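Local coordinates for capsular polysaccharide biosynthesis protein (PDB 4BQN), which probably acts as an acetyltransferase in the making of capsular polysaccharide and binds coenzyme A, at residues Pro105-Pro110 / Thr237-Tyr242; Glu118-Ala123 / Tyr197-Pro202; Asn258-Leu263 / Pro271-Gln276. The protein carries 1 engineered substitution. All blocks are in the same frame, centred on the assembly; numbering follows the deposited sequence. Where two conformers were deposited one is given.

Contact 1 (Pro105-Pro110 / Thr237-Tyr242)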
loop_
_atom_site.group_PDB
_atom_site.type_symbol
_atom_site.label_atom_id
_atom_site.label_comp_id
_atom_site.label_asym_id
_atom_site.label_seq_id
_atom_site.Cartn_x
_atom_site.Cartn_y
_atom_site.Cartn_z
ATOM N N PRO A 105 -2.074 -4.263 12.046
ATOM C CA PRO A 105 -3.469 -3.846 12.089
ATOM C C PRO A 105 -3.683 -2.552 12.880
ATOM O O PRO A 105 -4.778 -1.994 12.843
ATOM C CB PRO A 105 -4.181 -5.038 12.768
ATOM C CG PRO A 105 -3.236 -6.178 12.663
ATOM C CD PRO A 105 -1.861 -5.568 12.683
ATOM N N THR A 106 -2.655 -2.087 13.596
ATOM C CA THR A 106 -2.763 -0.852 14.364
ATOM C C THR A 106 -2.287 0.382 13.588
ATOM O O THR A 106 -2.322 1.483 14.124
ATOM C CB THR A 106 -1.936 -0.935 15.662
ATOM O OG1 THR A 106 -0.554 -1.026 15.339
ATOM C CG2 THR A 106 -2.349 -2.133 16.517
ATOM N N VAL A 107 -1.834 0.205 12.342
ATOM C CA VAL A 107 -1.149 1.276 11.608
ATOM C C VAL A 107 -2.056 1.847 10.531
ATOM O O VAL A 107 -2.716 1.112 9.809
ATOM C CB VAL A 107 0.186 0.775 10.996
ATOM C CG1 VAL A 107 0.857 1.837 10.132
ATOM C CG2 VAL A 107 1.135 0.297 12.089
ATOM N N ASN A 108 -2.055 3.164 10.395
ATOM C CA ASN A 108 -2.694 3.808 9.261
ATOM C C ASN A 108 -1.929 5.089 8.930
ATOM O O ASN A 108 -0.765 5.218 9.297
ATOM C CB ASN A 108 -4.191 4.014 9.511
ATOM C CG ASN A 108 -4.988 3.958 8.222
ATOM O OD1 ASN A 108 -4.915 4.874 7.405
ATOM N ND2 ASN A 108 -5.716 2.871 8.010
ATOM N N SER A 109 -2.555 6.018 8.224
ATOM C CA SER A 109 -1.917 7.294 7.941
ATOM C C SER A 109 -2.845 8.384 8.443
ATOM O O SER A 109 -4.067 8.187 8.498
ATOM C CB SER A 109 -1.642 7.432 6.453
ATOM O OG SER A 109 -0.772 6.398 6.033
ATOM N N PRO A 110 -2.270 9.526 8.844
ATOM C CA PRO A 110 -3.071 10.610 9.406
ATOM C C PRO A 110 -4.189 11.039 8.474
ATOM O O PRO A 110 -3.979 11.164 7.246
ATOM C CB PRO A 110 -2.071 11.762 9.547
ATOM C CG PRO A 110 -0.739 11.126 9.621
ATOM C CD PRO A 110 -0.821 9.829 8.868
ATOM N N THR A 237 10.424 2.080 4.295
ATOM C CA THR A 237 9.879 2.020 5.639
ATOM C C THR A 237 9.342 0.627 5.920
ATOM O O THR A 237 8.643 0.030 5.093
ATOM C CB THR A 237 8.819 3.116 5.819
ATOM O OG1 THR A 237 9.502 4.377 5.833
ATOM C CG2 THR A 237 8.009 2.956 7.095
ATOM N N LYS A 238 9.684 0.093 7.088
ATOM C CA LYS A 238 9.334 -1.287 7.417
ATOM C C LYS A 238 8.692 -1.308 8.788
ATOM O O LYS A 238 9.372 -1.099 9.802
ATOM C CB LYS A 238 10.572 -2.194 7.352
ATOM C CG LYS A 238 11.267 -2.198 5.988
ATOM C CD LYS A 238 12.505 -3.081 5.916
ATOM C CE LYS A 238 13.103 -3.037 4.514
ATOM N NZ LYS A 238 14.392 -3.776 4.391
ATOM N N MET A 239 7.377 -1.492 8.806
ATOM C CA MET A 239 6.638 -1.560 10.061
ATOM C C MET A 239 6.931 -2.869 10.778
ATOM O O MET A 239 7.109 -3.907 10.137
ATOM C CB MET A 239 5.141 -1.396 9.831
ATOM C CG MET A 239 4.725 -0.001 9.368
ATOM S SD MET A 239 4.948 1.234 10.664
ATOM C CE MET A 239 6.131 2.340 9.929
ATOM N N SER A 240 6.997 -2.806 12.104
ATOM C CA SER A 240 7.258 -3.981 12.921
ATOM C C SER A 240 5.955 -4.599 13.430
ATOM O O SER A 240 5.055 -3.888 13.856
ATOM C CB SER A 240 8.130 -3.569 14.093
ATOM O OG SER A 240 8.395 -4.681 14.910
ATOM N N LEU A 241 5.858 -5.926 13.389
ATOM C CA LEU A 241 4.680 -6.610 13.914
ATOM C C LEU A 241 4.684 -6.641 15.441
ATOM O O LEU A 241 5.738 -6.821 16.061
ATOM C CB LEU A 241 4.577 -8.028 13.347
ATOM C CG LEU A 241 4.141 -8.164 11.882
ATOM C CD1 LEU A 241 5.238 -7.793 10.880
ATOM C CD2 LEU A 241 3.633 -9.568 11.617
ATOM N N TYR A 242 3.510 -6.478 16.038
ATOM C CA TYR A 242 3.413 -6.466 17.499
ATOM C C TYR A 242 3.762 -7.843 18.096
ATOM O O TYR A 242 3.628 -8.875 17.431
ATOM C CB TYR A 242 2.000 -6.059 17.934
ATOM C CG TYR A 242 1.796 -4.568 18.126
ATOM C CD1 TYR A 242 2.131 -3.641 17.131
ATOM C CD2 TYR A 242 1.205 -4.090 19.299
ATOM C CE1 TYR A 242 1.913 -2.276 17.321
ATOM C CE2 TYR A 242 0.981 -2.730 19.497
ATOM C CZ TYR A 242 1.340 -1.830 18.508
ATOM O OH TYR A 242 1.107 -0.490 18.707
#

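Contact 2 (Glu118-Ala123 / Tyr197-Pro202). With COA (coenzyme A), chain C.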
loop_
_atom_site.group_PDB
_atom_site.type_symbol
_atom_site.label_atom_id
_atom_site.label_comp_id
_atom_site.label_asym_id
_atom_site.label_seq_id
_atom_site.Cartn_x
_atom_site.Cartn_y
_atom_site.Cartn_z
ATOM N N GLU A 118 7.061 10.383 8.291
ATOM C CA GLU A 118 7.288 9.013 7.886
ATOM C C GLU A 118 6.113 8.396 7.122
ATOM O O GLU A 118 6.230 7.286 6.607
ATOM C CB GLU A 118 7.685 8.179 9.110
ATOM C CG GLU A 118 8.980 8.694 9.750
ATOM C CD GLU A 118 9.203 8.228 11.167
ATOM O OE1 GLU A 118 8.287 7.603 11.756
ATOM O OE2 GLU A 118 10.308 8.498 11.690
ATOM N N GLY A 119 4.987 9.115 7.063
ATOM C CA GLY A 119 3.820 8.699 6.277
ATOM C C GLY A 119 2.828 7.766 6.971
ATOM O O GLY A 119 1.764 7.463 6.420
ATOM N N TYR A 120 3.185 7.264 8.153
ATOM C CA TYR A 120 2.361 6.293 8.878
ATOM C C TYR A 120 2.365 6.628 10.350
ATOM O O TYR A 120 3.345 7.192 10.867
ATOM C CB TYR A 120 2.890 4.863 8.696
ATOM C CG TYR A 120 3.037 4.486 7.255
ATOM C CD1 TYR A 120 1.964 3.971 6.536
ATOM C CD2 TYR A 120 4.243 4.703 6.584
ATOM C CE1 TYR A 120 2.099 3.654 5.190
ATOM C CE2 TYR A 120 4.378 4.396 5.240
ATOM C CZ TYR A 120 3.309 3.875 4.556
ATOM O OH TYR A 120 3.467 3.564 3.234
ATOM N N VAL A 121 1.262 6.301 11.012
ATOM C CA VAL A 121 1.138 6.446 12.449
ATOM C C VAL A 121 0.434 5.229 13.036
ATOM O O VAL A 121 -0.212 4.454 12.320
ATOM C CB VAL A 121 0.349 7.720 12.835
ATOM C CG1 VAL A 121 1.080 8.986 12.381
ATOM C CG2 VAL A 121 -1.067 7.685 12.274
ATOM N N ASP A 122 0.582 5.048 14.337
ATOM C CA ASP A 122 -0.091 3.953 15.010
ATOM C C ASP A 122 -1.437 4.460 15.524
ATOM O O ASP A 122 -1.507 5.235 16.482
ATOM C CB ASP A 122 0.792 3.356 16.111
ATOM C CG ASP A 122 0.246 2.053 16.637
ATOM O OD1 ASP A 122 -0.889 2.063 17.158
ATOM O OD2 ASP A 122 0.929 1.014 16.476
ATOM N N ALA A 123 -2.501 4.061 14.837
ATOM C CA ALA A 123 -3.849 4.462 15.183
ATOM C C ALA A 123 -4.320 3.907 16.517
ATOM O O ALA A 123 -5.165 4.525 17.163
ATOM C CB ALA A 123 -4.820 4.078 14.080
ATOM N N TYR A 197 5.655 -4.265 3.478
ATOM C CA TYR A 197 6.442 -3.566 4.503
ATOM C C TYR A 197 5.590 -2.545 5.287
ATOM O O TYR A 197 5.855 -2.264 6.469
ATOM C CB TYR A 197 7.583 -2.813 3.835
ATOM C CG TYR A 197 8.689 -3.681 3.305
ATOM C CD1 TYR A 197 9.331 -4.616 4.120
ATOM C CD2 TYR A 197 9.133 -3.532 1.986
ATOM C CE1 TYR A 197 10.368 -5.400 3.636
ATOM C CE2 TYR A 197 10.185 -4.309 1.490
ATOM C CZ TYR A 197 10.804 -5.242 2.319
ATOM O OH TYR A 197 11.843 -6.026 1.868
ATOM N N THR A 198 4.611 -1.950 4.607
ATOM C CA THR A 198 3.583 -1.113 5.221
ATOM C C THR A 198 2.299 -1.467 4.496
ATOM O O THR A 198 2.341 -2.176 3.457
ATOM C CB THR A 198 3.812 0.388 5.017
ATOM O OG1 THR A 198 3.499 0.693 3.653
ATOM C CG2 THR A 198 5.271 0.787 5.307
ATOM N N MET A 199 1.158 -1.003 5.005
ATOM C CA MET A 199 -0.131 -1.346 4.412
ATOM C C MET A 199 -0.189 -1.130 2.908
ATOM O O MET A 199 -0.955 -1.793 2.216
ATOM C CB MET A 199 -1.252 -0.562 5.086
ATOM C CG MET A 199 -1.168 0.946 4.943
ATOM S SD MET A 199 -2.396 1.691 6.033
ATOM C CE MET A 199 -2.362 3.383 5.461
ATOM N N ASN A 200 0.577 -0.159 2.400
ATOM C CA ASN A 200 0.504 0.141 0.959
ATOM C C ASN A 200 1.863 0.113 0.254
ATOM O O ASN A 200 2.011 0.616 -0.865
ATOM C CB ASN A 200 -0.272 1.450 0.724
ATOM C CG ASN A 200 0.319 2.602 1.509
ATOM O OD1 ASN A 200 1.513 2.593 1.789
ATOM N ND2 ASN A 200 -0.512 3.564 1.902
ATOM N N HIS A 201 2.837 -0.542 0.885
ATOM C CA HIS A 201 4.138 -0.769 0.259
ATOM C C HIS A 201 4.450 -2.259 0.156
ATOM O O HIS A 201 5.030 -2.846 1.070
ATOM C CB HIS A 201 5.267 -0.077 1.032
ATOM C CG HIS A 201 5.292 1.414 0.889
ATOM N ND1 HIS A 201 6.223 2.186 1.547
ATOM C CD2 HIS A 201 4.506 2.280 0.198
ATOM C CE1 HIS A 201 6.033 3.458 1.246
ATOM N NE2 HIS A 201 5.003 3.545 0.424
ATOM N N PRO A 202 4.060 -2.882 -0.962
ATOM C CA PRO A 202 4.435 -4.277 -1.244
ATOM C C PRO A 202 5.935 -4.508 -1.173
ATOM O O PRO A 202 6.725 -3.640 -1.569
ATOM C CB PRO A 202 3.931 -4.479 -2.681
ATOM C CG PRO A 202 2.760 -3.553 -2.768
ATOM C CD PRO A 202 3.138 -2.336 -1.974
HETATM N N1A COA C . -8.393 -1.275 2.589
HETATM C C2A COA C . -8.568 -0.188 3.383
HETATM N N3A COA C . -8.326 1.065 2.959
HETATM C C4A COA C . -7.928 1.270 1.683
HETATM C C5A COA C . -7.731 0.146 0.775
HETATM C C6A COA C . -7.992 -1.186 1.305
HETATM N N6A COA C . -7.821 -2.270 0.520
HETATM N N7A COA C . -7.327 0.631 -0.422
HETATM C C8A COA C . -7.282 1.981 -0.291
HETATM N N9A COA C . -7.614 2.349 0.967
HETATM C C1B COA C . -7.740 3.705 1.516
HETATM C C2B COA C . -6.758 4.727 0.971
HETATM O O2B COA C . -5.539 4.694 1.715
HETATM C C3B COA C . -7.563 6.000 1.180
HETATM O O3B COA C . -7.488 6.316 2.583
HETATM P P3B COA C . -7.967 7.732 3.175
HETATM O O7A COA C . -7.537 7.665 4.619
HETATM O O8A COA C . -7.204 8.752 2.372
HETATM O O9A COA C . -9.463 7.795 2.975
HETATM C C4B COA C . -8.992 5.562 0.861
HETATM O O4B COA C . -9.026 4.150 1.078
HETATM C C5B COA C . -9.442 5.881 -0.566
HETATM O O5B COA C . -8.499 5.286 -1.448
HETATM P P1A COA C . -8.943 4.458 -2.728
HETATM O O1A COA C . -7.687 3.869 -3.298
HETATM O O2A COA C . -10.061 3.515 -2.394
HETATM O O3A COA C . -9.570 5.512 -3.753
HETATM P P2A COA C . -9.049 6.852 -4.481
HETATM O O4A COA C . -9.873 7.997 -3.948
HETATM O O5A COA C . -9.124 6.559 -5.953
HETATM O O6A COA C . -7.538 7.072 -4.029
HETATM C CBP COA C . -5.165 6.830 -3.781
HETATM C CCP COA C . -6.381 6.456 -4.628
HETATM C CDP COA C . -3.905 6.199 -4.361
HETATM C CEP COA C . -4.983 8.336 -3.863
HETATM C CAP COA C . -5.432 6.352 -2.330
HETATM O OAP COA C . -5.394 4.925 -2.273
HETATM C C9P COA C . -4.535 6.894 -1.228
HETATM O O9P COA C . -4.777 7.977 -0.711
HETATM N N8P COA C . -3.523 6.131 -0.800
HETATM C C7P COA C . -2.653 6.539 0.295
HETATM C C6P COA C . -1.637 7.611 -0.055
HETATM C C5P COA C . -0.736 7.073 -1.133
HETATM O O5P COA C . -0.998 7.232 -2.316
HETATM N N4P COA C . 0.333 6.429 -0.704
HETATM C C3P COA C . 1.283 5.855 -1.614
HETATM C C2P COA C . 1.422 4.376 -1.336
HETATM S S1P COA C . 2.077 3.620 -2.770
#

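Contact 3 (Asn258-Leu263 / Pro271-Gln276)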
loop_
_atom_site.group_PDB
_atom_site.type_symbol
_atom_site.label_atom_id
_atom_site.label_comp_id
_atom_site.label_asym_id
_atom_site.label_seq_id
_atom_site.Cartn_x
_atom_site.Cartn_y
_atom_site.Cartn_z
ATOM N N ASN A 258 10.374 -6.505 16.622
ATOM C CA ASN A 258 11.513 -6.014 15.859
ATOM C C ASN A 258 11.642 -4.477 15.896
ATOM O O ASN A 258 10.671 -3.752 16.160
ATOM C CB ASN A 258 11.380 -6.457 14.387
ATOM C CG ASN A 258 11.671 -7.942 14.171
ATOM O OD1 ASN A 258 10.847 -8.675 13.629
ATOM N ND2 ASN A 258 12.867 -8.370 14.548
ATOM N N GLU A 259 12.852 -3.997 15.620
ATOM C CA GLU A 259 13.029 -2.576 15.343
ATOM C C GLU A 259 12.200 -2.193 14.111
ATOM O O GLU A 259 11.865 -3.031 13.276
ATOM C CB GLU A 259 14.507 -2.229 15.125
ATOM C CG GLU A 259 15.097 -2.762 13.826
ATOM C CD GLU A 259 16.616 -2.725 13.767
ATOM O OE1 GLU A 259 17.265 -2.109 14.646
ATOM O OE2 GLU A 259 17.161 -3.327 12.820
ATOM N N TYR A 260 11.822 -0.927 14.037
ATOM C CA TYR A 260 11.187 -0.371 12.845
ATOM C C TYR A 260 12.281 0.153 11.920
ATOM O O TYR A 260 13.390 0.463 12.365
ATOM C CB TYR A 260 10.298 0.802 13.228
ATOM C CG TYR A 260 9.021 0.452 13.934
ATOM C CD1 TYR A 260 9.025 0.073 15.282
ATOM C CD2 TYR A 260 7.792 0.546 13.276
ATOM C CE1 TYR A 260 7.841 -0.209 15.947
ATOM C CE2 TYR A 260 6.600 0.257 13.931
ATOM C CZ TYR A 260 6.641 -0.108 15.278
ATOM O OH TYR A 260 5.501 -0.376 15.968
ATOM N N GLN A 261 11.982 0.249 10.629
ATOM C CA GLN A 261 12.781 1.081 9.735
ATOM C C GLN A 261 11.872 2.193 9.238
ATOM O O GLN A 261 10.762 1.940 8.762
ATOM C CB GLN A 261 13.335 0.278 8.559
ATOM C CG GLN A 261 14.111 1.110 7.550
ATOM C CD GLN A 261 14.817 0.256 6.526
ATOM O OE1 GLN A 261 15.686 -0.536 6.872
ATOM N NE2 GLN A 261 14.446 0.410 5.257
ATOM N N VAL A 262 12.336 3.430 9.363
ATOM C CA VAL A 262 11.572 4.577 8.903
ATOM C C VAL A 262 12.501 5.468 8.084
ATOM O O VAL A 262 13.557 5.899 8.572
ATOM C CB VAL A 262 10.897 5.333 10.076
ATOM C CG1 VAL A 262 9.617 4.625 10.508
ATOM C CG2 VAL A 262 11.853 5.494 11.254
ATOM N N LEU A 263 12.120 5.730 6.836
ATOM C CA LEU A 263 12.954 6.526 5.916
ATOM C C LEU A 263 14.402 6.006 5.900
ATOM O O LEU A 263 15.358 6.778 5.998
ATOM C CB LEU A 263 12.883 8.026 6.254
ATOM C CG LEU A 263 11.476 8.629 6.372
ATOM C CD1 LEU A 263 11.542 10.075 6.843
ATOM C CD2 LEU A 263 10.696 8.496 5.070
ATOM N N PRO A 271 11.351 3.448 21.636
ATOM C CA PRO A 271 11.328 4.869 21.304
ATOM C C PRO A 271 10.394 5.198 20.149
ATOM O O PRO A 271 9.801 6.268 20.154
ATOM C CB PRO A 271 12.783 5.183 20.918
ATOM C CG PRO A 271 13.441 3.870 20.710
ATOM C CD PRO A 271 12.726 2.912 21.601
ATOM N N TYR A 272 10.252 4.302 19.178
ATOM C CA TYR A 272 9.312 4.541 18.085
ATOM C C TYR A 272 7.894 4.774 18.626
ATOM O O TYR A 272 7.213 5.763 18.280
ATOM C CB TYR A 272 9.323 3.386 17.064
ATOM C CG TYR A 272 8.287 3.611 15.983
ATOM C CD1 TYR A 272 8.584 4.374 14.855
ATOM C CD2 TYR A 272 6.980 3.125 16.124
ATOM C CE1 TYR A 272 7.623 4.622 13.883
ATOM C CE2 TYR A 272 6.009 3.367 15.163
ATOM C CZ TYR A 272 6.335 4.114 14.042
ATOM O OH TYR A 272 5.365 4.350 13.105
ATOM N N LEU A 273 7.447 3.866 19.485
ATOM C CA LEU A 273 6.087 3.943 20.001
ATOM C C LEU A 273 5.906 5.112 20.970
ATOM O O LEU A 273 4.885 5.785 20.958
ATOM C CB LEU A 273 5.673 2.610 20.631
ATOM C CG LEU A 273 5.564 1.438 19.640
ATOM C CD1 LEU A 273 5.416 0.135 20.405
ATOM C CD2 LEU A 273 4.404 1.634 18.666
ATOM N N LEU A 274 6.900 5.366 21.810
ATOM C CA LEU A 274 6.856 6.546 22.665
ATOM C C LEU A 274 6.755 7.836 21.843
ATOM O O LEU A 274 5.995 8.747 22.195
ATOM C CB LEU A 274 8.077 6.577 23.584
ATOM C CG LEU A 274 8.144 5.492 24.670
ATOM C CD1 LEU A 274 9.493 5.496 25.368
ATOM C CD2 LEU A 274 7.014 5.599 25.684
ATOM N N GLU A 275 7.501 7.909 20.743
ATOM C CA GLU A 275 7.449 9.083 19.859
ATOM C C GLU A 275 6.090 9.240 19.177
ATOM O O GLU A 275 5.646 10.347 18.905
ATOM C CB GLU A 275 8.585 9.036 18.832
ATOM C CG GLU A 275 9.963 9.292 19.429
ATOM C CD GLU A 275 11.101 9.234 18.417
ATOM O OE1 GLU A 275 10.835 9.293 17.197
ATOM O OE2 GLU A 275 12.271 9.131 18.848
ATOM N N GLN A 276 5.420 8.127 18.905
ATOM C CA GLN A 276 4.043 8.197 18.393
ATOM C C GLN A 276 3.127 8.900 19.390
ATOM O O GLN A 276 2.327 9.769 19.016
ATOM C CB GLN A 276 3.499 6.797 18.050
ATOM C CG GLN A 276 4.175 6.158 16.846
ATOM C CD GLN A 276 3.711 6.782 15.542
ATOM O OE1 GLN A 276 2.513 6.874 15.283
ATOM N NE2 GLN A 276 4.657 7.231 14.724
#

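Contact 1 (Pro105-Pro110 / Thr237-Tyr242)
T106 lies against one side of the Y242 ring, near the rim that carries the phenol oxygen. Its hydroxyl makes the closer approach, T106 OG1 lying 3.4 Å from Y242 CE1, while the methyl CG2 stands 4.2 Å above the ring plane and displaced from the centre. The two side chains approach from opposite directions, which brings the two oxygens near one another, both within reach of D122. With chi1 at 66°, T106 sets OG1 between its own backbone N and carbonyl carbon, and this turns the hydroxyl toward the ring. T106 OG1 and Y242 OH are 3.8 Å apart and do not bond to each other; each is hydrogen-bonded instead to the same carboxylate oxygen, OD2 of D122. Y242 OH also pairs with the hydroxyl of Y138, so the phenol is gripped twice.

The second half of the contact is apolar. V107 points both methyls at M239, and the thioether sulfur is set evenly between them: V107 CG1 and V107 CG2 are each 4.2 Å from M239 SD. M239 reaches this place through a bent chain, the bend at chi2 (-69°) laying the sulfur alongside the two methyls. The backbones stay well apart, the CA atoms of V107 and M239 being 8.4 Å from each other, and no hydrogen bond runs directly between the two segments. All four touching residues are nevertheless buried, and about 155 Å² of surface is lost between the segments.

The contact fastens strand 107-108 to the loop that follows helix 204-217. Its chemistry is split: van der Waals packing joins the segments directly, whereas their two buried hydroxyls meet on D122 OD2, and OD1 of the same residue caps a backbone N of the next helix, consistent with an ionised carboxylate.

Contact 2 (Glu118-Ala123 / Tyr197-Pro202)
Y120 supplies most of the buried surface, extending its ring across to the turn that begins at T198 and placing its phenol oxygen among three side chains. T198 crosses the ring at about a right angle and covers one face: its CB makes a CH-pi contact, 3.9 Å from the centroid of the Y120 ring. T198 OG1 gives a weak hydrogen bond to Y120 OH. The tyrosine donates the stronger bond, from Y120 OH to N200 OD1 at 2.6 Å, lying in the carbonyl plane with a C=O...donor angle of 148°. The edge of Y120 also meets the face of H201 in a T-shaped pair, centroids 5.7 Å apart and planes at 86°, with the phenol oxygen above the centre of the imidazole.

T198 also shapes the loop: its OG1 accepts from the backbone N of N200 in an ST turn within a type I beta turn. In N200, chi1 of 55° puts CG between backbone N and carbonyl carbon, directing OD1 at Y120 OH and setting CG 3.5 Å from C2P of coenzyme A. Y120 is thus placed as a second-shell residue that probably orients N200, in a pocket wall at the thiol end of the cofactor.

Contact 3 (Asn258-Leu263 / Pro271-Gln276)
A short beta hairpin packs here on the helix that follows it: strand 260-262, paired antiparallel with strand 265-267, faces helix 269-281 mainly through two tyrosines. The short segments run at 59° to each other, and their axes come within 10.7 Å, a gap that the aromatic rings bridge.

Y260 and Y272 form a face-to-face stack. The centroids of their rings are 3.8 Å apart and the planes are inclined by 18°, close enough to parallel for broad overlap. Y272 CD2 sits over the centre of the Y260 ring, 3.3 Å above its plane, and Y260 CE2 comes to 3.4 Å from Y272 CE2. The long directions of the two side chains cross at about a right angle, so the phenol oxygens point in different directions, with Y260 OH 5.5 Å from Y272 OH. Y272 reaches the strand by holding CG anti to its backbone N (chi1 177°), which sends the ring out from the helix toward the hairpin.

Two aliphatic residues add to the packing. V262, on the same side of the strand as Y260, brings CG1 to 3.9 Å from Y272 CE1. One step further along the helix, L273 touches the polar end of the other tyrosine, its CD2 lying 3.5 Å from Y260 OH; this same methyl lies at the edge of the Y272 ring, in its plane. No hydrogen bond links the segments, and the 200 Å² buried between them comes from van der Waals and ring contacts.

Around the stacked tyrosines, Y260 pairs through its backbone with K267 on strand 265-267, M239 packs on both rings, and L273 also packs on I125 of helix 123-130 and L139 of helix 135-140.

In the fold
All three contacts bury the residues that touch, but their depth differs: contact 2 is centred about 7 Å from the centre of the chain, contact 1 about 11 Å and contact 3 about 19 Å. Contacts 1 and 2 share the two-stranded sheet of 107-108 and 121-122, and 118-123 supplies D122 to the hydroxyls of contact 1. Contact 3 is tied to both: the backbone N of K238 bonds to the carbonyl of Q261, and Q276 OE1 accepts from the backbone N of D122. Direct polar bonding is concentrated in contact 2, beside coenzyme A; contact 1 has its bonds relayed, and contact 3, away from the annotated sites, is apolar and aromatic.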